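Local coordinates for C protein alpha-antigen (Streptococcus agalactiae, PDB 1YWM) that may play a role in both virulence and immunity as a peptidoglycan-anchored surface protein, represented here by its N-terminal domain, at residues Ala90-Ile96 and Asp112-Leu118; Ser123-Arg127 and Ile171-Ile175; Val133-Asn138 and Val150-Asp155. One frame throughout, in Å; residues are numbered along the deposited sequence.

Interaction 1 of 3, residues Ala90-Ile96 and Asp112-Leu118; sequences ASLTYNI and DIVSVAL
Ala90-Ile96 and Asp112-Leu118 run as antiparallel neighbours, their strand axes 4.5 Å apart at closest and 152° between directions, with Ala90-Leu118, Leu92-Val116 and Tyr94-Val114 as hydrogen-bonded pairs. Between them lie the non-hydrogen-bonded pairs Ser91-Ala117, Thr93-Ser115 and Asn95-Ile113. The ladder is tightest at its middle, where Val116 N gives a 2.7 Å bond to Leu92 O, and ends with Ile96 N on Asp112 O. A water there donates to both Ile96 O and Asp112 O.

Ala90, Leu92, Tyr94, Val114, Val116 and Leu118 share one face. Val116 CG2 comes to the edge of the Tyr94 ring, 4.1 Å from CE2 and near the ring plane; the hydroxyl continues to Pro55 O. Leu118 sends CD2 to within 4.0 Å of Ala90 CB. Phe71, Ala41 and Leu28 of nearby strands add to this apolar layer.

The other face carries Thr93, Asn95, Ile113 and Ser115. Asn95 and Ile113 run alongside each other in the same direction, the amide OD1 only 3.1 Å from Ile113 CG2, while Thr93 CG2 comes to 4.1 Å from Ile113 CB. At the ladder's end Asp112 crosses Ile96, with OD2 3.6 Å from Ile96 CG2; OD2 is hydrogen-bonded to His104 ND1 and Ala25 N, and OD1 to Ser24 OG.

The pair is thus amphipathic: a greasy face turned into the sandwich, a mixed and more exposed face outward, and a buried carboxylate whose several polar partners probably favour its ionised form.

Interaction 2 of 3, residues Ser123-Arg127 and Ile171-Ile175; sequences STTLR and IDSKI
Leu126 reaches from the first turn of helix 124-137 to Ile171-Ile175 of helix 168-182, and its two methyls divide the work. CG stands anti to the backbone N (chi1 174°), which places the branch so that both methyls meet helix 168-182. CD1 comes down on the backbone itself, 3.7 Å from Lys174 O and equally near Ile175 N, so the methyl rests on the peptide group joining Lys174 to Ile175. CD2 lies against the root of the Lys174 side chain, 3.9 Å from CB, and also meets Ile171 CD1 at 4.0 Å.

Ile171 and Ile175, one turn apart, hold Leu126 between them. Ile171 crosses the leucine at a slant, its CD1 bridging from Leu126 CD2 to Ser123 CB. Ile175 starts off to the flank of the contact, but CG1, set beside its own backbone N (chi1 -72°), lies 3.8 Å from Leu126 CD1 and as near Leu126 CB. Its terminal CD1 continues to the edge of the interface, where it meets Thr125 CG2 at 4.3 Å. Of the Lys174 side chain, the aliphatic part (CB, CD) touches Leu126; the chain then leads away, and its NZ makes long, weak ion pairs with Asp160 and Asp170.

No hydrogen bond joins the segments. Ser123 OG, at the N-cap position, makes no capping bond but receives Arg127 NE at 2.9 Å and is hydrogen-bonded to Asp44, while Arg127 forms a salt bridge to Asp162. Ile161 of helix 144-163 also touches Leu126. Such a leucine, in contact with residues of both other helices, is characteristic of the interior of an antiparallel three-helix bundle, here close to the junction with the β-sandwich.

Interaction 3 of 3, residues Val133-Asn138 and Val150-Asp155; sequences VRTNAN and VLTGLD
Two neighbouring antiparallel helices of the three-helix bundle meet here, Val133-Ala137 near the end of helix 124-137 and Val150-Asp155 within helix 144-163, with axes 10.2 Å apart and 161° between their directions. The apolar seam is built of small and branched side chains. Val133 CG1 touches Val150 CG1 at 3.7 Å, the two side chains crossing nearly at right angles, and the same methyl meets Leu154 CD1 at 3.8 Å. One turn on, Ala137 CB sits against Leu151 CD2 at 4.0 Å and reaches Val150 CG1 more loosely.

Leu151 CD2 also meets Arg134 CG at 3.9 Å, again with the side chains nearly perpendicular, while CD1 turns to Asn138 OD1. The arginine chain bends at chi3 (-65°), which carries its guanidinium past Leu154 to Asp155. There NH2 donates to Asp155 OD2 at 3.0 Å, in the guanidinium plane and nearly along the C-O axis of that oxygen; NH1 adds a weak second bond to it. The guanidinium and carboxylate planes are only 11° apart, so the salt bridge lies flat and end-on, one carboxylate oxygen taking both donors. Arg134 NE has a further long, weak ion pair with Glu131 on its own helix.

From helix 168-182, Val178 touches both Val133 and Leu154, and Leu181 touches Leu154, putting this seam inside the bundle and the ion pair at its margin. An apolar seam between adjacent antiparallel helices, flanked by an ion pair and covered by the third helix, fits the three-helix bundle of this domain.

Interaction 1 belongs to the β-sandwich, interactions 2 and 3 to the helical bundle; strand 113-121 runs on into helix 124-137, which serves both helical contacts. The centres of interactions 1 and 3 lie about 40 Å apart, on opposite sides of the chain's centre, whereas the centres of interactions 2 and 3 are about 15 Å apart along the bundle. Interaction 2 is a buried, apolar contact between the first and third of these helices; interaction 3 joins the first two and is partly buried, adding a salt bridge at its margin. Interaction 1 is also partly buried, but backbone hydrogen bonds carry it, where the helical contacts depend on side chains.

Interaction 1 of 3, residues Ala90-Ile96 and Asp112-Leu118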
loop_
_atom_site.group_PDB
_atom_site.type_symbol
_atom_site.label_atom_id
_atom_site.label_comp_id
_atom_site.label_asym_id
_atom_site.label_seq_id
_atom_site.Cartn_x
_atom_site.Cartn_y
_atom_site.Cartn_z
ATOM N N ALA A 90 -2.110 8.908 9.976
ATOM C CA ALA A 90 -1.128 9.990 10.015
ATOM C C ALA A 90 -1.687 11.065 9.093
ATOM O O ALA A 90 -2.833 10.970 8.636
ATOM C CB ALA A 90 0.234 9.473 9.538
ATOM N N SER A 91 -0.886 12.089 8.812
ATOM C CA SER A 91 -1.280 13.053 7.809
ATOM C C SER A 91 -0.105 13.320 6.887
ATOM O O SER A 91 1.084 13.054 7.235
ATOM C CB SER A 91 -1.778 14.362 8.456
ATOM O OG SER A 91 -0.666 15.102 8.965
ATOM N N LEU A 92 -0.468 13.777 5.694
ATOM C CA LEU A 92 0.455 14.124 4.633
ATOM C C LEU A 92 0.047 15.541 4.207
ATOM O O LEU A 92 -1.135 15.802 3.931
ATOM C CB LEU A 92 0.347 13.119 3.463
ATOM C CG LEU A 92 0.990 13.484 2.098
ATOM C CD1 LEU A 92 2.499 13.865 2.160
ATOM C CD2 LEU A 92 0.785 12.376 1.071
ATOM N N THR A 93 1.013 16.463 4.220
ATOM C CA THR A 93 0.727 17.845 3.836
ATOM C C THR A 93 1.746 18.278 2.804
ATOM O O THR A 93 2.897 17.955 2.951
ATOM C CB THR A 93 0.859 18.770 5.048
ATOM O OG1 THR A 93 -0.088 18.380 6.050
ATOM C CG2 THR A 93 0.455 20.223 4.658
ATOM N N TYR A 94 1.300 19.016 1.787
ATOM C CA TYR A 94 2.201 19.597 0.825
ATOM C C TYR A 94 2.181 21.101 1.117
ATOM O O TYR A 94 1.136 21.742 1.046
ATOM C CB TYR A 94 1.705 19.314 -0.578
ATOM C CG TYR A 94 1.763 17.839 -0.907
ATOM C CD1 TYR A 94 2.936 17.268 -1.411
ATOM C CD2 TYR A 94 0.672 17.013 -0.632
ATOM C CE1 TYR A 94 3.004 15.876 -1.714
ATOM C CE2 TYR A 94 0.725 15.622 -0.916
ATOM C CZ TYR A 94 1.890 15.077 -1.461
ATOM O OH TYR A 94 1.923 13.726 -1.771
ATOM N N ASN A 95 3.331 21.629 1.474
ATOM C CA ASN A 95 3.484 23.078 1.641
ATOM C C ASN A 95 3.940 23.615 0.284
ATOM O O ASN A 95 4.902 23.122 -0.263
ATOM C CB ASN A 95 4.521 23.347 2.754
ATOM C CG ASN A 95 3.983 22.937 4.155
ATOM O OD1 ASN A 95 2.793 23.052 4.412
ATOM N ND2 ASN A 95 4.857 22.421 5.023
ATOM N N ILE A 96 3.277 24.662 -0.203
ATOM C CA ILE A 96 3.469 25.139 -1.562
ATOM C C ILE A 96 4.237 26.481 -1.473
ATOM O O ILE A 96 3.881 27.349 -0.665
ATOM C CB ILE A 96 2.107 25.338 -2.257
ATOM C CG1 ILE A 96 1.217 24.064 -2.141
ATOM C CG2 ILE A 96 2.277 25.730 -3.721
ATOM C CD1 ILE A 96 1.906 22.779 -2.639
ATOM N N ASP A 112 -1.075 28.591 1.151
ATOM C CA ASP A 112 -1.375 27.434 0.320
ATOM C C ASP A 112 -0.750 26.166 0.895
ATOM O O ASP A 112 0.444 25.933 0.746
ATOM C CB ASP A 112 -0.819 27.688 -1.077
ATOM C CG ASP A 112 -1.368 26.757 -2.108
ATOM O OD1 ASP A 112 -2.058 25.757 -1.747
ATOM O OD2 ASP A 112 -1.125 26.950 -3.319
ATOM N N ILE A 113 -1.552 25.358 1.593
ATOM C CA ILE A 113 -1.098 24.026 1.964
ATOM C C ILE A 113 -2.161 23.007 1.530
ATOM O O ILE A 113 -3.358 23.321 1.468
ATOM C CB ILE A 113 -0.804 23.904 3.485
ATOM C CG1 ILE A 113 -2.067 24.028 4.351
ATOM C CG2 ILE A 113 0.300 24.903 3.927
ATOM C CD1 ILE A 113 -1.801 23.636 5.856
ATOM N N VAL A 114 -1.729 21.792 1.206
ATOM C CA VAL A 114 -2.699 20.775 0.775
ATOM C C VAL A 114 -2.589 19.634 1.759
ATOM O O VAL A 114 -1.568 18.984 1.812
ATOM C CB VAL A 114 -2.445 20.283 -0.646
ATOM C CG1 VAL A 114 -3.506 19.200 -1.060
ATOM C CG2 VAL A 114 -2.468 21.466 -1.648
ATOM N N SER A 115 -3.640 19.441 2.555
ATOM C CA SER A 115 -3.652 18.440 3.620
ATOM C C SER A 115 -4.395 17.213 3.126
ATOM O O SER A 115 -5.476 17.347 2.551
ATOM C CB SER A 115 -4.407 18.992 4.831
ATOM O OG SER A 115 -3.859 20.234 5.215
ATOM N N VAL A 116 -3.809 16.037 3.343
ATOM C CA VAL A 116 -4.382 14.769 2.896
ATOM C C VAL A 116 -4.401 13.778 4.087
ATOM O O VAL A 116 -3.389 13.586 4.752
ATOM C CB VAL A 116 -3.528 14.137 1.728
ATOM C CG1 VAL A 116 -4.320 13.111 0.995
ATOM C CG2 VAL A 116 -3.034 15.229 0.704
ATOM N N ALA A 117 -5.544 13.162 4.369
ATOM C CA ALA A 117 -5.582 12.066 5.347
ATOM C C ALA A 117 -4.707 10.925 4.793
ATOM O O ALA A 117 -4.719 10.693 3.580
ATOM C CB ALA A 117 -6.999 11.569 5.508
ATOM N N LEU A 118 -3.956 10.270 5.672
ATOM C CA LEU A 118 -2.953 9.271 5.278
ATOM C C LEU A 118 -3.156 7.982 6.094
ATOM O O LEU A 118 -3.298 8.017 7.315
ATOM C CB LEU A 118 -1.524 9.791 5.504
ATOM C CG LEU A 118 -0.396 8.773 5.292
ATOM C CD1 LEU A 118 -0.474 8.295 3.804
ATOM C CD2 LEU A 118 0.988 9.410 5.616
HETATM O O HOH W 1 2.854 27.101 1.774
#

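Interaction 2 of 3, residues Ser123-Arg127 and Ile171-Ile175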
loop_
_atom_site.group_PDB
_atom_site.type_symbol
_atom_site.label_atom_id
_atom_site.label_comp_id
_atom_site.label_asym_id
_atom_site.label_seq_id
_atom_site.Cartn_x
_atom_site.Cartn_y
_atom_site.Cartn_z
ATOM N N SER A 123 2.678 -4.326 3.936
ATOM C CA SER A 123 2.360 -5.664 3.420
ATOM C C SER A 123 3.566 -6.652 3.527
ATOM O O SER A 123 3.474 -7.790 3.066
ATOM C CB SER A 123 1.874 -5.567 1.981
ATOM O OG SER A 123 2.914 -5.102 1.133
ATOM N N THR A 124 4.663 -6.233 4.156
ATOM C CA THR A 124 5.888 -7.034 4.170
ATOM C C THR A 124 5.684 -8.479 4.679
ATOM O O THR A 124 6.119 -9.449 4.029
ATOM C CB THR A 124 7.011 -6.329 4.965
ATOM O OG1 THR A 124 7.401 -5.115 4.280
ATOM C CG2 THR A 124 8.293 -7.180 4.949
ATOM N N THR A 125 5.049 -8.624 5.835
ATOM C CA THR A 125 4.883 -9.969 6.403
ATOM C C THR A 125 3.902 -10.809 5.578
ATOM O O THR A 125 4.119 -12.013 5.364
ATOM C CB THR A 125 4.444 -9.865 7.832
ATOM O OG1 THR A 125 5.511 -9.240 8.580
ATOM C CG2 THR A 125 4.336 -11.276 8.443
ATOM N N LEU A 126 2.807 -10.185 5.141
ATOM C CA LEU A 126 1.896 -10.850 4.216
ATOM C C LEU A 126 2.642 -11.352 2.995
ATOM O O LEU A 126 2.466 -12.516 2.583
ATOM C CB LEU A 126 0.750 -9.918 3.803
ATOM C CG LEU A 126 -0.249 -10.360 2.714
ATOM C CD1 LEU A 126 -0.993 -11.639 3.178
ATOM C CD2 LEU A 126 -1.249 -9.208 2.491
ATOM N N ARG A 127 3.492 -10.507 2.412
ATOM C CA ARG A 127 4.180 -10.915 1.181
ATOM C C ARG A 127 5.145 -12.082 1.433
ATOM O O ARG A 127 5.254 -12.995 0.622
ATOM C CB ARG A 127 4.915 -9.728 0.554
ATOM C CG ARG A 127 3.964 -8.742 -0.166
ATOM C CD ARG A 127 4.717 -7.437 -0.625
ATOM N NE ARG A 127 3.797 -6.481 -1.234
ATOM C CZ ARG A 127 3.266 -6.596 -2.446
ATOM N NH1 ARG A 127 2.432 -5.663 -2.877
ATOM N NH2 ARG A 127 3.571 -7.621 -3.251
ATOM N N ILE A 171 -4.709 -5.953 5.729
ATOM C CA ILE A 171 -3.500 -6.782 5.592
ATOM C C ILE A 171 -3.507 -7.990 6.555
ATOM O O ILE A 171 -3.345 -9.151 6.128
ATOM C CB ILE A 171 -2.227 -5.911 5.758
ATOM C CG1 ILE A 171 -2.131 -4.854 4.620
ATOM C CG2 ILE A 171 -0.967 -6.765 5.962
ATOM C CD1 ILE A 171 -2.039 -5.373 3.139
ATOM N N ASP A 172 -3.736 -7.729 7.843
ATOM C CA ASP A 172 -3.729 -8.793 8.840
ATOM C C ASP A 172 -4.808 -9.847 8.550
ATOM O O ASP A 172 -4.582 -11.043 8.749
ATOM C CB ASP A 172 -3.864 -8.230 10.265
ATOM C CG ASP A 172 -2.645 -7.416 10.700
ATOM O OD1 ASP A 172 -1.583 -7.452 10.031
ATOM O OD2 ASP A 172 -2.671 -6.685 11.708
ATOM N N SER A 173 -5.959 -9.418 8.060
ATOM C CA SER A 173 -7.000 -10.370 7.682
ATOM C C SER A 173 -6.575 -11.250 6.481
ATOM O O SER A 173 -6.908 -12.453 6.409
ATOM C CB SER A 173 -8.349 -9.679 7.467
ATOM O OG SER A 173 -8.403 -9.004 6.226
ATOM N N LYS A 174 -5.795 -10.673 5.570
ATOM C CA LYS A 174 -5.311 -11.437 4.409
ATOM C C LYS A 174 -4.243 -12.463 4.842
ATOM O O LYS A 174 -4.074 -13.493 4.201
ATOM C CB LYS A 174 -4.793 -10.495 3.298
ATOM C CG LYS A 174 -5.891 -9.731 2.584
ATOM C CD LYS A 174 -5.288 -8.672 1.708
ATOM C CE LYS A 174 -6.296 -7.939 0.799
ATOM N NZ LYS A 174 -7.745 -8.112 1.090
ATOM N N ILE A 175 -3.498 -12.166 5.906
ATOM C CA ILE A 175 -2.524 -13.119 6.418
ATOM C C ILE A 175 -3.259 -14.377 6.892
ATOM O O ILE A 175 -2.808 -15.505 6.622
ATOM C CB ILE A 175 -1.657 -12.519 7.552
ATOM C CG1 ILE A 175 -0.687 -11.495 6.971
ATOM C CG2 ILE A 175 -0.849 -13.633 8.289
ATOM C CD1 ILE A 175 0.077 -10.665 8.025
#

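Interaction 3 of 3, residues Val133-Asn138 and Val150-Asp155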
loop_
_atom_site.group_PDB
_atom_site.type_symbol
_atom_site.label_atom_id
_atom_site.label_comp_id
_atom_site.label_asym_id
_atom_site.label_seq_id
_atom_site.Cartn_x
_atom_site.Cartn_y
_atom_site.Cartn_z
ATOM N N VAL A 133 4.070 -19.951 1.492
ATOM C CA VAL A 133 3.012 -20.906 1.105
ATOM C C VAL A 133 3.206 -21.320 -0.354
ATOM O O VAL A 133 2.996 -22.477 -0.713
ATOM C CB VAL A 133 1.591 -20.346 1.360
ATOM C CG1 VAL A 133 0.485 -21.311 0.865
ATOM C CG2 VAL A 133 1.414 -20.008 2.853
ATOM N N ARG A 134 3.581 -20.372 -1.211
ATOM C CA ARG A 134 3.866 -20.683 -2.600
ATOM C C ARG A 134 4.954 -21.760 -2.690
ATOM O O ARG A 134 4.836 -22.742 -3.453
ATOM C CB ARG A 134 4.382 -19.406 -3.303
ATOM C CG ARG A 134 4.321 -19.420 -4.801
ATOM C CD ARG A 134 4.742 -18.077 -5.460
ATOM N NE ARG A 134 3.843 -16.949 -5.148
ATOM C CZ ARG A 134 2.660 -16.733 -5.758
ATOM N NH1 ARG A 134 1.885 -15.676 -5.461
ATOM N NH2 ARG A 134 2.251 -17.582 -6.676
ATOM N N THR A 135 6.022 -21.573 -1.915
ATOM C CA THR A 135 7.156 -22.494 -1.955
ATOM C C THR A 135 6.686 -23.883 -1.490
ATOM O O THR A 135 6.963 -24.895 -2.121
ATOM C CB THR A 135 8.302 -21.974 -1.052
ATOM O OG1 THR A 135 8.900 -20.829 -1.680
ATOM C CG2 THR A 135 9.452 -22.983 -1.014
ATOM N N ASN A 136 5.960 -23.897 -0.387
ATOM C CA ASN A 136 5.379 -25.133 0.121
ATOM C C ASN A 136 4.476 -25.809 -0.928
ATOM O O ASN A 136 4.633 -27.015 -1.214
ATOM C CB ASN A 136 4.611 -24.837 1.405
ATOM C CG ASN A 136 4.068 -26.090 2.071
ATOM O OD1 ASN A 136 4.534 -27.202 1.810
ATOM N ND2 ASN A 136 3.111 -25.910 2.956
ATOM N N ALA A 137 3.544 -25.042 -1.498
ATOM C CA ALA A 137 2.569 -25.579 -2.442
ATOM C C ALA A 137 3.247 -26.219 -3.660
ATOM O O ALA A 137 2.709 -27.165 -4.222
ATOM C CB ALA A 137 1.547 -24.471 -2.904
ATOM N N ASN A 138 4.417 -25.709 -4.044
ATOM C CA ASN A 138 5.134 -26.213 -5.221
ATOM C C ASN A 138 5.854 -27.543 -5.016
ATOM O O ASN A 138 6.340 -28.147 -5.973
ATOM C CB ASN A 138 6.050 -25.113 -5.811
ATOM C CG ASN A 138 5.248 -24.127 -6.668
ATOM O OD1 ASN A 138 4.453 -24.537 -7.508
ATOM N ND2 ASN A 138 5.436 -22.837 -6.441
ATOM N N VAL A 150 -4.659 -23.616 -4.237
ATOM C CA VAL A 150 -3.930 -22.766 -3.295
ATOM C C VAL A 150 -3.231 -21.609 -4.044
ATOM O O VAL A 150 -3.350 -20.426 -3.653
ATOM C CB VAL A 150 -2.947 -23.562 -2.423
ATOM C CG1 VAL A 150 -1.970 -22.614 -1.627
ATOM C CG2 VAL A 150 -3.746 -24.485 -1.445
ATOM N N LEU A 151 -2.548 -21.928 -5.135
ATOM C CA LEU A 151 -1.854 -20.849 -5.887
ATOM C C LEU A 151 -2.822 -19.840 -6.462
ATOM O O LEU A 151 -2.500 -18.624 -6.591
ATOM C CB LEU A 151 -1.011 -21.461 -7.003
ATOM C CG LEU A 151 0.183 -22.281 -6.472
ATOM C CD1 LEU A 151 1.006 -22.772 -7.658
ATOM C CD2 LEU A 151 1.065 -21.493 -5.523
ATOM N N THR A 152 -4.013 -20.302 -6.841
ATOM C CA THR A 152 -5.022 -19.387 -7.373
ATOM C C THR A 152 -5.405 -18.339 -6.319
ATOM O O THR A 152 -5.556 -17.136 -6.616
ATOM C CB THR A 152 -6.308 -20.218 -7.784
ATOM O OG1 THR A 152 -6.070 -20.935 -9.007
ATOM C CG2 THR A 152 -7.476 -19.281 -8.143
ATOM N N GLY A 153 -5.581 -18.804 -5.089
ATOM C CA GLY A 153 -5.959 -17.908 -3.998
ATOM C C GLY A 153 -4.824 -16.940 -3.662
ATOM O O GLY A 153 -5.042 -15.724 -3.411
ATOM N N LEU A 154 -3.608 -17.464 -3.614
ATOM C CA LEU A 154 -2.454 -16.582 -3.408
ATOM C C LEU A 154 -2.327 -15.517 -4.515
ATOM O O LEU A 154 -1.992 -14.358 -4.225
ATOM C CB LEU A 154 -1.154 -17.387 -3.330
ATOM C CG LEU A 154 -1.073 -18.434 -2.198
ATOM C CD1 LEU A 154 0.317 -19.100 -2.275
ATOM C CD2 LEU A 154 -1.283 -17.844 -0.795
ATOM N N ASP A 155 -2.507 -15.913 -5.778
ATOM C CA ASP A 155 -2.447 -14.969 -6.892
ATOM C C ASP A 155 -3.487 -13.868 -6.793
ATOM O O ASP A 155 -3.202 -12.716 -7.122
ATOM C CB ASP A 155 -2.563 -15.677 -8.241
ATOM C CG ASP A 155 -1.389 -16.578 -8.512
ATOM O OD1 ASP A 155 -1.480 -17.379 -9.470
ATOM O OD2 ASP A 155 -0.348 -16.549 -7.808
#